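Local atomic coordinates of Pre-mRNA-splicing factor SAD1 (Saccharomyces cerevisiae, PDB entry 4MSX), a protein that promotes assembly of newly made U4 snRNA into the U4/U6 snRNP and is required for pre-mRNA splicing, although its ubiquitin-protease fold is catalytically inactive. Residues 99-104 / 111-116; 129-132 / 137-140; 74-79 / 152-157; 220-225 / 250-255. One frame throughout, in Å; residues are numbered along the deposited sequence. Where two conformers were deposited one is given.

Contact 1 (99-104 / 111-116); sequences HYYQGR and FIHSID. With ZN (zinc ion), chain B.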
loop_
_atom_site.group_PDB
_atom_site.type_symbol
_atom_site.label_atom_id
_atom_site.label_comp_id
_atom_site.label_asym_id
_atom_site.label_seq_id
_atom_site.Cartn_x
_atom_site.Cartn_y
_atom_site.Cartn_z
ATOM N N HIS A 99 -17.939 -18.272 6.705
ATOM C CA HIS A 99 -18.909 -17.326 6.189
ATOM C C HIS A 99 -19.337 -16.337 7.240
ATOM O O HIS A 99 -19.196 -16.584 8.446
ATOM C CB HIS A 99 -20.119 -18.087 5.593
ATOM C CG HIS A 99 -19.761 -18.869 4.368
ATOM N ND1 HIS A 99 -19.573 -18.273 3.139
ATOM C CD2 HIS A 99 -19.470 -20.178 4.193
ATOM C CE1 HIS A 99 -19.215 -19.187 2.252
ATOM N NE2 HIS A 99 -19.148 -20.352 2.864
ATOM N N TYR A 100 -19.851 -15.194 6.787
ATOM C CA TYR A 100 -20.259 -14.164 7.727
ATOM C C TYR A 100 -21.785 -14.171 7.903
ATOM O O TYR A 100 -22.523 -14.275 6.896
ATOM C CB TYR A 100 -19.919 -12.807 7.164
ATOM C CG TYR A 100 -18.423 -12.543 6.987
ATOM C CD1 TYR A 100 -17.443 -13.420 7.501
ATOM C CD2 TYR A 100 -18.002 -11.390 6.345
ATOM C CE1 TYR A 100 -16.035 -13.124 7.346
ATOM C CE2 TYR A 100 -16.619 -11.088 6.205
ATOM C CZ TYR A 100 -15.654 -11.952 6.686
ATOM O OH TYR A 100 -14.314 -11.613 6.488
ATOM N N TYR A 101 -22.243 -13.923 9.124
ATOM C CA TYR A 101 -23.687 -13.921 9.415
ATOM C C TYR A 101 -24.013 -12.839 10.421
ATOM O O TYR A 101 -23.311 -12.683 11.435
ATOM C CB TYR A 101 -24.102 -15.291 10.018
ATOM C CG TYR A 101 -23.844 -16.428 9.072
ATOM C CD1 TYR A 101 -24.807 -16.819 8.125
ATOM C CD2 TYR A 101 -22.659 -17.112 9.110
ATOM C CE1 TYR A 101 -24.550 -17.845 7.218
ATOM C CE2 TYR A 101 -22.407 -18.168 8.228
ATOM C CZ TYR A 101 -23.368 -18.518 7.283
ATOM O OH TYR A 101 -23.112 -19.536 6.397
ATOM N N GLN A 102 -25.100 -12.112 10.187
ATOM C CA GLN A 102 -25.569 -11.177 11.207
ATOM C C GLN A 102 -26.012 -11.966 12.465
ATOM O O GLN A 102 -26.674 -12.965 12.302
ATOM C CB GLN A 102 -26.784 -10.414 10.659
ATOM C CG GLN A 102 -27.356 -9.421 11.681
ATOM C CD GLN A 102 -28.350 -8.472 11.042
ATOM O OE1 GLN A 102 -28.026 -7.312 10.751
ATOM N NE2 GLN A 102 -29.551 -8.967 10.777
ATOM N N GLY A 103 -25.687 -11.511 13.675
ATOM C CA GLY A 103 -26.027 -12.230 14.892
ATOM C C GLY A 103 -26.494 -11.273 15.972
ATOM O O GLY A 103 -26.639 -10.078 15.696
ATOM N N ARG A 104 -26.707 -11.757 17.204
ATOM C CA ARG A 104 -26.557 -13.167 17.547
ATOM C C ARG A 104 -27.805 -13.682 18.308
ATOM O O ARG A 104 -27.796 -14.796 18.818
ATOM C CB ARG A 104 -25.318 -13.390 18.411
ATOM C CG ARG A 104 -25.254 -12.546 19.665
ATOM C CD ARG A 104 -24.001 -12.919 20.499
ATOM N NE ARG A 104 -24.032 -12.364 21.855
ATOM C CZ ARG A 104 -23.725 -11.103 22.157
ATOM N NH1 ARG A 104 -23.359 -10.246 21.206
ATOM N NH2 ARG A 104 -23.795 -10.692 23.417
ATOM N N PHE A 111 -27.412 -17.265 14.536
ATOM C CA PHE A 111 -28.045 -18.212 15.516
ATOM C C PHE A 111 -28.642 -19.400 14.716
ATOM O O PHE A 111 -28.333 -20.574 14.970
ATOM C CB PHE A 111 -29.054 -17.448 16.316
ATOM C CG PHE A 111 -29.444 -18.129 17.623
ATOM C CD1 PHE A 111 -30.384 -19.132 17.624
ATOM C CD2 PHE A 111 -28.856 -17.746 18.830
ATOM C CE1 PHE A 111 -30.771 -19.768 18.846
ATOM C CE2 PHE A 111 -29.213 -18.370 20.035
ATOM C CZ PHE A 111 -30.189 -19.388 20.032
ATOM N N ILE A 112 -29.431 -19.112 13.677
ATOM C CA ILE A 112 -29.927 -20.179 12.809
ATOM C C ILE A 112 -28.846 -21.010 12.169
ATOM O O ILE A 112 -28.946 -22.237 12.099
ATOM C CB ILE A 112 -30.868 -19.617 11.700
ATOM C CG1 ILE A 112 -32.110 -19.007 12.337
ATOM C CG2 ILE A 112 -31.177 -20.650 10.659
ATOM C CD1 ILE A 112 -33.003 -18.293 11.302
ATOM N N HIS A 113 -27.794 -20.361 11.662
ATOM C CA HIS A 113 -26.685 -21.101 11.089
ATOM C C HIS A 113 -26.135 -22.065 12.141
ATOM O O HIS A 113 -25.719 -23.171 11.804
ATOM C CB HIS A 113 -25.534 -20.104 10.768
ATOM C CG HIS A 113 -24.330 -20.734 10.129
ATOM N ND1 HIS A 113 -24.319 -21.200 8.833
ATOM C CD2 HIS A 113 -23.063 -20.880 10.592
ATOM C CE1 HIS A 113 -23.117 -21.674 8.545
ATOM N NE2 HIS A 113 -22.335 -21.479 9.595
ATOM N N SER A 114 -26.076 -21.618 13.382
ATOM C CA SER A 114 -25.326 -22.398 14.380
ATOM C C SER A 114 -26.075 -23.712 14.622
ATOM O O SER A 114 -25.470 -24.756 14.726
ATOM C CB SER A 114 -25.133 -21.634 15.668
ATOM O OG SER A 114 -26.283 -21.519 16.480
ATOM N N ILE A 115 -27.401 -23.648 14.664
ATOM C CA ILE A 115 -28.213 -24.873 14.881
ATOM C C ILE A 115 -28.249 -25.736 13.634
ATOM O O ILE A 115 -27.847 -26.890 13.658
ATOM C CB ILE A 115 -29.609 -24.517 15.372
ATOM C CG1 ILE A 115 -29.465 -23.853 16.740
ATOM C CG2 ILE A 115 -30.499 -25.827 15.448
ATOM C CD1 ILE A 115 -30.687 -23.050 17.259
ATOM N N ASP A 116 -28.652 -25.155 12.506
ATOM C CA ASP A 116 -28.802 -25.907 11.279
ATOM C C ASP A 116 -27.560 -26.404 10.623
ATOM O O ASP A 116 -27.616 -27.426 9.965
ATOM C CB ASP A 116 -29.603 -25.089 10.256
ATOM C CG ASP A 116 -31.056 -24.915 10.698
ATOM O OD1 ASP A 116 -31.422 -25.573 11.672
ATOM O OD2 ASP A 116 -31.818 -24.134 10.118
HETATM ZN ZN ZN B . -20.389 -22.103 9.618
#

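Contact 2 (129-132 / 137-140); sequences KFYM and VQIL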
loop_
_atom_site.group_PDB
_atom_site.type_symbol
_atom_site.label_atom_id
_atom_site.label_comp_id
_atom_site.label_asym_id
_atom_site.label_seq_id
_atom_site.Cartn_x
_atom_site.Cartn_y
_atom_site.Cartn_z
ATOM N N LYS A 129 -14.952 -9.951 20.090
ATOM C CA LYS A 129 -15.212 -10.955 21.135
ATOM C C LYS A 129 -15.765 -12.255 20.515
ATOM O O LYS A 129 -16.456 -12.207 19.505
ATOM C CB LYS A 129 -16.227 -10.391 22.120
ATOM C CG LYS A 129 -15.666 -9.305 23.026
ATOM C CD LYS A 129 -16.795 -8.459 23.591
ATOM C CE LYS A 129 -16.284 -7.399 24.554
ATOM N NZ LYS A 129 -17.387 -6.429 24.822
ATOM N N PHE A 130 -15.411 -13.392 21.103
ATOM C CA PHE A 130 -15.795 -14.698 20.613
ATOM C C PHE A 130 -17.034 -15.209 21.356
ATOM O O PHE A 130 -17.165 -15.011 22.590
ATOM C CB PHE A 130 -14.692 -15.686 20.898
ATOM C CG PHE A 130 -13.428 -15.437 20.112
ATOM C CD1 PHE A 130 -12.435 -14.587 20.605
ATOM C CD2 PHE A 130 -13.251 -16.037 18.851
ATOM C CE1 PHE A 130 -11.262 -14.380 19.870
ATOM C CE2 PHE A 130 -12.061 -15.820 18.115
ATOM C CZ PHE A 130 -11.086 -14.998 18.637
ATOM N N TYR A 131 -17.895 -15.911 20.630
ATOM C CA TYR A 131 -19.165 -16.383 21.206
ATOM C C TYR A 131 -19.414 -17.804 20.810
ATOM O O TYR A 131 -19.066 -18.241 19.693
ATOM C CB TYR A 131 -20.326 -15.528 20.725
ATOM C CG TYR A 131 -20.291 -14.150 21.272
ATOM C CD1 TYR A 131 -20.925 -13.831 22.476
ATOM C CD2 TYR A 131 -19.551 -13.152 20.635
ATOM C CE1 TYR A 131 -20.856 -12.545 23.009
ATOM C CE2 TYR A 131 -19.493 -11.873 21.149
ATOM C CZ TYR A 131 -20.128 -11.573 22.339
ATOM O OH TYR A 131 -20.042 -10.298 22.843
ATOM N N MET A 132 -20.082 -18.520 21.714
ATOM C CA MET A 132 -20.615 -19.826 21.423
ATOM C C MET A 132 -22.099 -19.639 21.118
ATOM O O MET A 132 -22.807 -18.918 21.840
ATOM C CB MET A 132 -20.485 -20.734 22.654
ATOM C CG MET A 132 -19.078 -21.178 22.953
ATOM S SD MET A 132 -18.419 -22.213 21.621
ATOM C CE MET A 132 -16.958 -22.895 22.438
ATOM N N VAL A 137 -23.121 -17.392 24.837
ATOM C CA VAL A 137 -22.246 -16.911 25.910
ATOM C C VAL A 137 -20.894 -16.496 25.315
ATOM O O VAL A 137 -20.399 -17.158 24.418
ATOM C CB VAL A 137 -22.054 -18.004 26.957
ATOM C CG1 VAL A 137 -23.437 -18.428 27.521
ATOM C CG2 VAL A 137 -21.380 -19.210 26.348
ATOM N N GLN A 138 -20.326 -15.399 25.798
ATOM C CA GLN A 138 -18.972 -14.981 25.384
ATOM C C GLN A 138 -17.910 -15.946 25.879
ATOM O O GLN A 138 -17.987 -16.446 27.019
ATOM C CB GLN A 138 -18.672 -13.570 25.893
ATOM C CG GLN A 138 -17.253 -13.096 25.550
ATOM C CD GLN A 138 -17.002 -11.631 25.910
ATOM O OE1 GLN A 138 -17.885 -10.930 26.419
ATOM N NE2 GLN A 138 -15.801 -11.154 25.614
ATOM N N ILE A 139 -16.925 -16.253 25.030
ATOM C CA ILE A 139 -15.791 -17.057 25.449
ATOM C C ILE A 139 -14.812 -16.103 26.148
ATOM O O ILE A 139 -14.176 -15.252 25.515
ATOM C CB ILE A 139 -15.105 -17.791 24.288
ATOM C CG1 ILE A 139 -16.093 -18.696 23.556
ATOM C CG2 ILE A 139 -13.937 -18.624 24.791
ATOM C CD1 ILE A 139 -15.454 -19.515 22.379
ATOM N N LEU A 140 -14.715 -16.214 27.468
ATOM C CA LEU A 140 -13.858 -15.303 28.239
ATOM C C LEU A 140 -12.401 -15.764 28.241
ATOM O O LEU A 140 -12.105 -16.916 27.918
ATOM C CB LEU A 140 -14.371 -15.181 29.673
ATOM C CG LEU A 140 -15.821 -14.713 29.792
ATOM C CD1 LEU A 140 -16.297 -14.831 31.234
ATOM C CD2 LEU A 140 -15.977 -13.284 29.279
HETATM O O HOH W 1 -14.177 -13.199 23.705
#

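Contact 3 (74-79 / 152-157); sequences LDFDSE and KFAAYP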
loop_
_atom_site.group_PDB
_atom_site.type_symbol
_atom_site.label_atom_id
_atom_site.label_comp_id
_atom_site.label_asym_id
_atom_site.label_seq_id
_atom_site.Cartn_x
_atom_site.Cartn_y
_atom_site.Cartn_z
ATOM N N LEU A 74 -10.636 -19.126 7.206
ATOM C CA LEU A 74 -10.946 -17.795 7.744
ATOM C C LEU A 74 -10.222 -16.699 6.929
ATOM O O LEU A 74 -8.980 -16.643 6.921
ATOM C CB LEU A 74 -10.503 -17.697 9.201
ATOM C CG LEU A 74 -11.105 -18.844 10.039
ATOM C CD1 LEU A 74 -10.669 -18.645 11.477
ATOM C CD2 LEU A 74 -12.667 -18.807 9.875
ATOM N N ASP A 75 -10.986 -15.811 6.318
ATOM C CA ASP A 75 -10.388 -14.654 5.562
ATOM C C ASP A 75 -11.077 -13.402 6.067
ATOM O O ASP A 75 -12.312 -13.298 6.031
ATOM C CB ASP A 75 -10.627 -14.808 4.052
ATOM C CG ASP A 75 -9.906 -13.719 3.222
ATOM O OD1 ASP A 75 -9.943 -12.528 3.608
ATOM O OD2 ASP A 75 -9.273 -14.064 2.194
ATOM N N PHE A 76 -10.312 -12.490 6.648
ATOM C CA PHE A 76 -10.900 -11.276 7.203
ATOM C C PHE A 76 -10.717 -10.028 6.287
ATOM O O PHE A 76 -10.961 -8.899 6.687
ATOM C CB PHE A 76 -10.267 -11.040 8.561
ATOM C CG PHE A 76 -10.639 -12.123 9.557
ATOM C CD1 PHE A 76 -11.961 -12.235 9.983
ATOM C CD2 PHE A 76 -9.690 -13.030 10.008
ATOM C CE1 PHE A 76 -12.332 -13.246 10.917
ATOM C CE2 PHE A 76 -10.028 -14.052 10.920
ATOM C CZ PHE A 76 -11.351 -14.150 11.388
ATOM N N ASP A 77 -10.310 -10.266 5.064
ATOM C CA ASP A 77 -10.186 -9.175 4.113
ATOM C C ASP A 77 -11.504 -8.898 3.356
ATOM O O ASP A 77 -11.576 -7.970 2.561
ATOM C CB ASP A 77 -9.097 -9.520 3.087
ATOM C CG ASP A 77 -7.736 -9.626 3.707
ATOM O OD1 ASP A 77 -7.604 -9.226 4.874
ATOM O OD2 ASP A 77 -6.816 -10.151 3.053
ATOM N N SER A 78 -12.526 -9.708 3.576
ATOM C CA SER A 78 -13.761 -9.591 2.801
ATOM C C SER A 78 -14.639 -8.450 3.318
ATOM O O SER A 78 -14.471 -7.975 4.453
ATOM C CB SER A 78 -14.542 -10.913 2.869
ATOM O OG SER A 78 -13.812 -11.949 2.214
ATOM N N GLU A 79 -15.579 -8.015 2.479
ATOM C CA GLU A 79 -16.553 -7.021 2.876
ATOM C C GLU A 79 -17.309 -7.620 4.108
ATOM O O GLU A 79 -17.743 -8.760 4.071
ATOM C CB GLU A 79 -17.582 -6.785 1.736
ATOM C CG GLU A 79 -18.524 -5.629 2.028
ATOM C CD GLU A 79 -19.567 -5.363 0.905
ATOM O OE1 GLU A 79 -19.571 -6.063 -0.147
ATOM O OE2 GLU A 79 -20.400 -4.436 1.103
ATOM N N LYS A 152 -7.860 -13.824 16.498
ATOM C CA LYS A 152 -8.112 -12.419 16.755
ATOM C C LYS A 152 -6.966 -11.594 16.076
ATOM O O LYS A 152 -7.185 -10.480 15.573
ATOM C CB LYS A 152 -8.077 -12.143 18.251
ATOM C CG LYS A 152 -8.534 -10.750 18.640
ATOM C CD LYS A 152 -8.594 -10.648 20.159
ATOM C CE LYS A 152 -8.951 -9.260 20.636
ATOM N NZ LYS A 152 -9.077 -9.220 22.136
ATOM N N PHE A 153 -5.769 -12.156 16.060
ATOM C CA PHE A 153 -4.632 -11.445 15.439
ATOM C C PHE A 153 -4.812 -11.369 13.889
ATOM O O PHE A 153 -4.436 -10.368 13.251
ATOM C CB PHE A 153 -3.366 -12.166 15.746
ATOM C CG PHE A 153 -2.115 -11.378 15.401
ATOM C CD1 PHE A 153 -1.651 -11.322 14.092
ATOM C CD2 PHE A 153 -1.406 -10.721 16.404
ATOM C CE1 PHE A 153 -0.471 -10.621 13.775
ATOM C CE2 PHE A 153 -0.205 -10.006 16.089
ATOM C CZ PHE A 153 0.247 -9.980 14.787
ATOM N N ALA A 154 -5.377 -12.423 13.287
ATOM C CA ALA A 154 -5.655 -12.429 11.851
ATOM C C ALA A 154 -6.662 -11.344 11.477
ATOM O O ALA A 154 -6.598 -10.771 10.363
ATOM C CB ALA A 154 -6.193 -13.834 11.388
ATOM N N ALA A 155 -7.609 -11.071 12.383
ATOM C CA ALA A 155 -8.609 -10.022 12.161
ATOM C C ALA A 155 -8.073 -8.603 12.444
ATOM O O ALA A 155 -8.532 -7.623 11.831
ATOM C CB ALA A 155 -9.876 -10.277 13.045
ATOM N N TYR A 156 -7.113 -8.492 13.368
ATOM C CA TYR A 156 -6.639 -7.196 13.796
ATOM C C TYR A 156 -5.220 -7.333 14.400
ATOM O O TYR A 156 -5.079 -7.489 15.573
ATOM C CB TYR A 156 -7.632 -6.617 14.808
ATOM C CG TYR A 156 -7.309 -5.213 15.210
ATOM C CD1 TYR A 156 -7.743 -4.149 14.430
ATOM C CD2 TYR A 156 -6.559 -4.929 16.353
ATOM C CE1 TYR A 156 -7.460 -2.841 14.748
ATOM C CE2 TYR A 156 -6.251 -3.581 16.685
ATOM C CZ TYR A 156 -6.694 -2.549 15.847
ATOM O OH TYR A 156 -6.467 -1.216 16.112
ATOM N N PRO A 157 -4.177 -7.376 13.559
ATOM C CA PRO A 157 -2.804 -7.575 14.027
ATOM C C PRO A 157 -2.429 -6.500 15.039
ATOM O O PRO A 157 -2.864 -5.359 14.894
ATOM C CB PRO A 157 -1.956 -7.447 12.746
ATOM C CG PRO A 157 -2.922 -7.898 11.646
ATOM C CD PRO A 157 -4.253 -7.308 12.094
HETATM O O HOH W 2 -10.006 -7.572 9.576
#

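Contact 4 (220-225 / 250-255); sequences QGEFIK and VSYLKV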
loop_
_atom_site.group_PDB
_atom_site.type_symbol
_atom_site.label_atom_id
_atom_site.label_comp_id
_atom_site.label_asym_id
_atom_site.label_seq_id
_atom_site.Cartn_x
_atom_site.Cartn_y
_atom_site.Cartn_z
ATOM N N GLN A 220 -10.768 8.220 14.734
ATOM C CA GLN A 220 -10.400 9.094 13.630
ATOM C C GLN A 220 -11.280 8.850 12.353
ATOM O O GLN A 220 -10.915 9.286 11.261
ATOM C CB GLN A 220 -8.844 9.038 13.344
ATOM C CG GLN A 220 -7.888 9.357 14.567
ATOM C CD GLN A 220 -6.392 9.735 14.190
ATOM O OE1 GLN A 220 -6.146 10.422 13.223
ATOM N NE2 GLN A 220 -5.430 9.299 14.998
ATOM N N GLY A 221 -12.442 8.192 12.492
ATOM C CA GLY A 221 -13.344 7.948 11.359
ATOM C C GLY A 221 -13.081 6.637 10.593
ATOM O O GLY A 221 -11.990 6.069 10.715
ATOM N N GLU A 222 -14.052 6.182 9.811
ATOM C CA GLU A 222 -13.988 4.888 9.129
ATOM C C GLU A 222 -12.807 4.736 8.068
ATOM O O GLU A 222 -12.156 3.694 8.002
ATOM C CB GLU A 222 -15.275 4.630 8.410
ATOM C CG GLU A 222 -15.269 3.285 7.721
ATOM C CD GLU A 222 -16.651 2.686 7.498
ATOM O OE1 GLU A 222 -17.668 3.375 7.776
ATOM O OE2 GLU A 222 -16.713 1.518 7.030
ATOM N N PHE A 223 -12.573 5.773 7.279
ATOM C CA PHE A 223 -11.460 5.713 6.285
ATOM C C PHE A 223 -10.118 5.391 7.009
ATOM O O PHE A 223 -9.384 4.452 6.624
ATOM C CB PHE A 223 -11.333 7.023 5.556
ATOM C CG PHE A 223 -10.021 7.147 4.824
ATOM C CD1 PHE A 223 -9.796 6.389 3.670
ATOM C CD2 PHE A 223 -9.011 7.963 5.313
ATOM C CE1 PHE A 223 -8.542 6.482 2.971
ATOM C CE2 PHE A 223 -7.762 8.068 4.642
ATOM C CZ PHE A 223 -7.532 7.311 3.459
ATOM N N ILE A 224 -9.792 6.165 8.057
ATOM C CA ILE A 224 -8.476 6.026 8.729
ATOM C C ILE A 224 -8.426 4.681 9.442
ATOM O O ILE A 224 -7.427 3.986 9.371
ATOM C CB ILE A 224 -8.139 7.166 9.742
ATOM C CG1 ILE A 224 -7.754 8.455 9.036
ATOM C CG2 ILE A 224 -6.892 6.814 10.581
ATOM C CD1 ILE A 224 -6.305 8.368 8.313
ATOM N N LYS A 225 -9.537 4.263 10.076
ATOM C CA LYS A 225 -9.529 2.944 10.690
ATOM C C LYS A 225 -9.287 1.849 9.633
ATOM O O LYS A 225 -8.470 0.952 9.827
ATOM C CB LYS A 225 -10.860 2.667 11.419
ATOM C CG LYS A 225 -10.838 1.334 12.134
ATOM C CD LYS A 225 -12.023 1.207 13.098
ATOM C CE LYS A 225 -12.016 -0.136 13.844
ATOM N NZ LYS A 225 -10.703 -0.426 14.503
ATOM N N VAL A 250 -10.745 -0.768 -1.384
ATOM C CA VAL A 250 -10.689 0.191 -2.536
ATOM C C VAL A 250 -12.108 0.461 -3.007
ATOM O O VAL A 250 -12.466 1.570 -3.358
ATOM C CB VAL A 250 -9.791 -0.304 -3.700
ATOM C CG1 VAL A 250 -9.835 0.763 -4.830
ATOM C CG2 VAL A 250 -8.317 -0.501 -3.177
ATOM N N SER A 251 -12.947 -0.563 -2.936
ATOM C CA SER A 251 -14.333 -0.381 -3.352
ATOM C C SER A 251 -15.032 0.541 -2.356
ATOM O O SER A 251 -15.810 1.414 -2.750
ATOM C CB SER A 251 -15.039 -1.739 -3.528
ATOM O OG SER A 251 -16.402 -1.487 -3.661
ATOM N N TYR A 252 -14.696 0.444 -1.065
ATOM C CA TYR A 252 -15.229 1.376 -0.091
ATOM C C TYR A 252 -14.836 2.828 -0.425
ATOM O O TYR A 252 -15.621 3.803 -0.257
ATOM C CB TYR A 252 -14.725 0.991 1.367
ATOM C CG TYR A 252 -14.828 2.118 2.355
ATOM C CD1 TYR A 252 -16.029 2.371 3.003
ATOM C CD2 TYR A 252 -13.749 2.933 2.657
ATOM C CE1 TYR A 252 -16.171 3.426 3.881
ATOM C CE2 TYR A 252 -13.878 4.008 3.550
ATOM C CZ TYR A 252 -15.111 4.240 4.148
ATOM O OH TYR A 252 -15.317 5.280 5.010
ATOM N N LEU A 253 -13.575 3.034 -0.803
ATOM C CA LEU A 253 -13.184 4.388 -1.157
ATOM C C LEU A 253 -14.080 4.989 -2.296
ATOM O O LEU A 253 -14.362 6.159 -2.298
ATOM C CB LEU A 253 -11.721 4.386 -1.652
ATOM C CG LEU A 253 -10.722 3.897 -0.586
ATOM C CD1 LEU A 253 -9.284 3.996 -1.256
ATOM C CD2 LEU A 253 -10.765 4.777 0.692
ATOM N N LYS A 254 -14.441 4.167 -3.249
ATOM C CA LYS A 254 -15.212 4.665 -4.421
ATOM C C LYS A 254 -16.682 4.889 -3.957
ATOM O O LYS A 254 -17.328 5.913 -4.262
ATOM C CB LYS A 254 -15.191 3.642 -5.554
ATOM C CG LYS A 254 -13.760 3.259 -6.106
ATOM C CD LYS A 254 -13.791 2.770 -7.581
ATOM C CE LYS A 254 -12.974 1.483 -7.830
ATOM N NZ LYS A 254 -13.688 0.172 -7.469
ATOM N N VAL A 255 -17.194 3.935 -3.188
ATOM C CA VAL A 255 -18.641 3.980 -2.792
ATOM C C VAL A 255 -18.908 5.034 -1.717
ATOM O O VAL A 255 -19.889 5.776 -1.774
ATOM C CB VAL A 255 -19.086 2.570 -2.337
ATOM C CG1 VAL A 255 -20.499 2.579 -1.647
ATOM C CG2 VAL A 255 -19.082 1.643 -3.520
#

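Contact 1 (99-104 / 111-116)
Strand 100-102 runs past the helix that ends at 116 with the CA atoms of Tyr101 and His113 8.0 Å apart, and the backbones draw together further on, where Arg104 and Phe111 come within 5.6 Å. Across the wider gap two rings stack face to face, their centroids 4.0 Å apart and their planes inclined by 24°. Tyr101 lays CE2 over the centre of the imidazole, whereas His113 CG lies over the tyrosine ring nearer its rim. His113 CB adds a CH-pi contact, almost on the normal of the same ring. With its CG anti to the backbone N (chi1 -178°), the imidazole extends from the helix to lie against Tyr101, and NE2 binds the zinc ion at 2.0 Å. One ring is thereby fixed by metal at its tip and by tyrosine over a face, which should limit its rotation. At the closer end Phe111 turns its ring edge to the backbone of Arg104, CD2 standing 3.1 Å from Arg104 O, a buried carbonyl without a hydrogen-bond partner. The guanidinium group hydrogen-bonds Tyr92 and Asn136 instead. Cys94, Cys97 and His119 complete the Cys2His2 zinc site of a UBP-type zinc finger, predicted to be degenerate.

Contact 2 (129-132 / 137-140)
Phe130 and Ile139 join their backbones through a short hydrogen bond, Ile139 N to Phe130 O at 2.7 Å, in which the donor stands above the carbonyl plane. A nearly straight bond from Met132 N to Val137 O continues the antiparallel ladder, and the return from Val137 N to Met132 O is weak. Between these rungs Tyr131 faces Gln138 in a non-hydrogen-bonded pair, CA to CA 4.4 Å.

Gln138 can be followed outward. Its CB meets Tyr131 CE1 at 3.8 Å; CG passes Phe130 O; the amide then crosses the aliphatic chain of Lys129, NE2 lying 3.2 Å from Lys129 CG. An extended chain, with CG anti to the backbone N (chi1 177°), carries it that far. There NE2 donates to a water that also accepts from Phe130 N and donates to Ile139 O, so one water ties both strands together. With an alanine here the water is likely to lose one of its three partners, and the methylenes of Lys129 their cover.

On the other face Met132 bends at chi2, bringing CE to within 3.7 Å of Ile139 CD1. These apolar groups, with Phe130, pack inward: Met132 and Ile139 meet Val121 of strand 121-124, while Phe130 and Ile139 rest against Leu148 of helix 146-155.

Contact 3 (74-79 / 152-157)
The last turn of helix 146-155, within the UBP-type zinc finger, receives a phenylalanine from the irregular chain that precedes strand 91-94. Phe76 and Ala155 are the nearest residues, their CA atoms 5.6 Å apart. Ala155 CB sits over the centre of the phenyl ring in a CH-pi contact, 4.0 Å from the centroid and 10° off the ring normal. Ala154 contributes a second methyl, its CB lying 3.8 Å from Phe76 CD2, and the peptide between the two alanines runs close to that same ring atom. Small side chains thus let the aromatic ring settle near the helix backbone. Phe76 CG is anti to its own carbonyl carbon (chi1 -66°), an orientation that lays the ring on the two alanines.

Next to the ring contact a water donates to Ala155 O at 2.7 Å and, weakly, to Phe76 O, bridging two backbones that share no direct hydrogen bond. Replacing Phe76, an alanine would probably open a gap over both alanine methyls and take away the ring that fills the space against the helix end.

On either side of Phe76 in the chain, Asp75 OD1 accepts from Asp77 N at 2.7 Å and shapes the turn. Asp75 and Asp77 also form salt bridges to Lys241 and Lys233, respectively. The local conformation around Phe76 is an Asx turn, here set against the C-terminal end of a helix.

Contact 4 (220-225 / 250-255)
Glu222 and Phe223, in the first turn of helix 222-234, meet Tyr252 and Leu253 of helix 247-256. Gly221 occupies the N-cap position immediately before them; its positive phi of 90° allows a backbone course where a side chain would collide with the carbonyl O before it.

Glu222 follows with CG anti to the backbone N (chi1 -178°), and its extended chain crosses the hydroxyl end of Tyr252 at a slant. Glu222 CG is 3.4 Å from Tyr252 OH, while further out Glu222 CD comes 3.7 Å from Tyr252 CE1. Carboxylate and ring planes are only 22° apart, yet no hydrogen bond joins the two residues; the hydroxyl has a weak one to Glu257. The acid is instead engaged by Arg226 and Arg256 through salt bridges, so its charge is probably well balanced even as its methylenes pack on the phenol. Arg226 also makes a cation-pi contact with Tyr252.

At Phe223 the backbone CA approaches Tyr252 CE2 at 4.0 Å, and the side chain turns to the next residue of the other helix. Leu253 CD2 stands at the edge of the phenyl ring, near its plane and 3.5 Å from Phe223 CD1. Helix 266-280 supplies further cover, with Leu273 touching Phe223 and Phe269 touching Leu253. This is helix-helix packing in the N-terminal helical part of the USP-like domain, consistent with the thumb of that fold.

In the fold
From the N terminus, the 74-79 segment enters contact 3 first, but its partner arrives only at 152-157. The loop so closed encloses contacts 1 and 2, which follow one another in series: contact 1 joins an edge strand of the five-stranded antiparallel sheet to the zinc-binding helix, and contact 2 forms the hairpin at the opposite edge. They touch where Arg104 packs on Tyr131. Tyr100 OH probably hydrogen-bonds Asp75 O, linking contacts 1 and 3, while Phe130 reaches Lys152 between contacts 2 and 3. Contact 4 closes later, within the USP domain; Tyr156 packing on Lys225 connects it with contact 3, about 17 Å away between centres, where zinc finger and USP domain meet.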